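PDB 6FBX: BCL2-like 10 from Danio rerio, which acts as a pro-survival member of the Bcl-2 family in apoptosis, binding the BH3 segment of Bad, and is possibly capable of channel activity. Local coordinates for residues E60-C65 against G99-E104. Sequence-based numbering, arbitrary orientation.
Sequences EFLDTC and GVLASE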
loop_
_atom_site.group_PDB
_atom_site.type_symbol
_atom_site.label_atom_id
_atom_site.label_comp_id
_atom_site.label_asym_id
_atom_site.label_seq_id
_atom_site.Cartn_x
_atom_site.Cartn_y
_atom_site.Cartn_z
ATOM N N GLU A 60 11.801 -0.676 11.862
ATOM C CA GLU A 60 12.950 -1.387 11.304
ATOM C C GLU A 60 13.247 -0.904 9.889
ATOM O O GLU A 60 14.393 -0.581 9.553
ATOM C CB GLU A 60 12.697 -2.897 11.295
ATOM C CG GLU A 60 12.844 -3.592 12.635
ATOM C CD GLU A 60 12.738 -5.101 12.507
ATOM O OE1 GLU A 60 11.604 -5.615 12.404
ATOM O OE2 GLU A 60 13.792 -5.772 12.489
ATOM N N PHE A 61 12.213 -0.872 9.044
ATOM C CA PHE A 61 12.346 -0.424 7.661
ATOM C C PHE A 61 13.035 0.935 7.585
ATOM O O PHE A 61 14.059 1.095 6.911
ATOM C CB PHE A 61 10.951 -0.380 7.025
ATOM C CG PHE A 61 10.911 0.200 5.634
ATOM C CD1 PHE A 61 10.820 -0.627 4.530
ATOM C CD2 PHE A 61 10.932 1.569 5.435
ATOM C CE1 PHE A 61 10.763 -0.101 3.255
ATOM C CE2 PHE A 61 10.881 2.101 4.161
ATOM C CZ PHE A 61 10.795 1.266 3.071
ATOM N N LEU A 62 12.482 1.932 8.281
ATOM C CA LEU A 62 13.026 3.282 8.177
ATOM C C LEU A 62 14.429 3.377 8.758
ATOM O O LEU A 62 15.210 4.239 8.340
ATOM C CB LEU A 62 12.096 4.279 8.869
ATOM C CG LEU A 62 10.755 4.529 8.178
ATOM C CD1 LEU A 62 9.886 5.444 9.026
ATOM C CD2 LEU A 62 10.944 5.123 6.784
ATOM N N ASP A 63 14.774 2.506 9.710
ATOM C CA ASP A 63 16.104 2.545 10.303
ATOM C C ASP A 63 17.149 1.818 9.464
ATOM O O ASP A 63 18.345 2.080 9.633
ATOM C CB ASP A 63 16.079 1.948 11.711
ATOM C CG ASP A 63 15.296 2.802 12.693
ATOM O OD1 ASP A 63 14.708 2.240 13.640
ATOM O OD2 ASP A 63 15.252 4.035 12.503
ATOM N N THR A 64 16.734 0.913 8.573
ATOM C CA THR A 64 17.670 0.210 7.704
ATOM C C THR A 64 17.672 0.738 6.276
ATOM O O THR A 64 18.600 0.426 5.520
ATOM C CB THR A 64 17.355 -1.294 7.674
ATOM O OG1 THR A 64 16.082 -1.518 7.056
ATOM C CG2 THR A 64 17.344 -1.872 9.084
ATOM N N CYS A 65 16.677 1.537 5.893
ATOM C CA CYS A 65 16.580 1.985 4.508
ATOM C C CYS A 65 17.545 3.124 4.219
ATOM O O CYS A 65 18.350 3.042 3.283
ATOM C CB CYS A 65 15.153 2.418 4.188
ATOM S SG CYS A 65 15.024 3.200 2.569
ATOM N N GLY A 99 0.748 3.447 5.013
ATOM C CA GLY A 99 0.093 4.349 5.946
ATOM C C GLY A 99 0.818 4.445 7.274
ATOM O O GLY A 99 0.952 5.532 7.842
ATOM N N VAL A 100 1.285 3.309 7.798
ATOM C CA VAL A 100 2.054 3.330 9.039
ATOM C C VAL A 100 3.397 4.007 8.809
ATOM O O VAL A 100 3.865 4.795 9.641
ATOM C CB VAL A 100 2.227 1.900 9.586
ATOM C CG1 VAL A 100 3.100 1.902 10.837
ATOM C CG2 VAL A 100 0.874 1.280 9.891
ATOM N N LEU A 101 4.038 3.704 7.681
ATOM C CA LEU A 101 5.292 4.350 7.316
ATOM C C LEU A 101 5.131 5.864 7.287
ATOM O O LEU A 101 5.934 6.601 7.871
ATOM C CB LEU A 101 5.731 3.820 5.951
ATOM C CG LEU A 101 7.190 3.707 5.532
ATOM C CD1 LEU A 101 8.100 3.278 6.668
ATOM C CD2 LEU A 101 7.256 2.713 4.383
ATOM N N ALA A 102 4.086 6.343 6.609
ATOM C CA ALA A 102 3.852 7.779 6.511
ATOM C C ALA A 102 3.645 8.398 7.887
ATOM O O ALA A 102 4.183 9.470 8.181
ATOM C CB ALA A 102 2.644 8.043 5.614
ATOM N N SER A 103 2.865 7.734 8.744
ATOM C CA SER A 103 2.624 8.261 10.084
ATOM C C SER A 103 3.913 8.310 10.894
ATOM O O SER A 103 4.131 9.247 11.673
ATOM C CB SER A 103 1.578 7.408 10.802
ATOM O OG SER A 103 0.374 7.353 10.058
ATOM N N GLU A 104 4.778 7.308 10.729
ATOM C CA GLU A 104 6.043 7.297 11.458
ATOM C C GLU A 104 6.960 8.415 10.976
ATOM O O GLU A 104 7.625 9.072 11.785
ATOM C CB GLU A 104 6.717 5.930 11.309
ATOM C CG GLU A 104 8.078 5.805 11.983
ATOM C CD GLU A 104 7.991 5.800 13.494
ATOM O OE1 GLU A 104 6.940 5.388 14.029
ATOM O OE2 GLU A 104 8.980 6.197 14.150
#
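Leu101 reaches from helix 88-107 to helix 51-65 and sets its two methyls against Phe61 and Leu62. The axes of the two short segments approach to 11.0 Å and cross at -67°; CB and CG of Leu101 serve as the stem, and the two methyls make the contacts. CD1 enters the angle between the two neighbouring side chains, 3.3 Å from Leu62 CG and 3.5 Å from Phe61 CD2. The Leu62 CG and CD2 approaches are both tighter than ordinary van der Waals contact, so this methyl is closely gripped. CD2 goes over a face of the Phe61 ring as a CH-pi contact, 4.1 Å from the centroid and 27° off the normal, with CE2 the nearest ring atom. Phe61 CG stands anti to the backbone N (chi1 174°), which lays the ring across the approach of Leu101 with one face turned to its methyls, while Leu62 CD2 lies at its edge in the ring plane. Both helices belong to the all-helical Bcl-2 fold, whose groove receives the BH3 peptide; Phe61 also packs on an aromatic side chain of the bound peptide, on Cys72 and Val76 of helix 69-80, and edge-to-face on Phe97. An alanine in place of Phe61 is likely to leave Leu101 CD2 without the ring face it lies on and take away packing from the peptide's aromatic side chain. Farther along, Leu62 CD1 meets the aliphatic part of Glu104, 3.5 Å from CG. The Glu104 chain bends at chi2, and its carboxylate turns to a salt bridge with Arg108. Asp63 pairs with the same arginine, whose positive charge would probably ease the proximity of the two acids, OD2 of Asp63 being 6.8 Å from OE2 of Glu104.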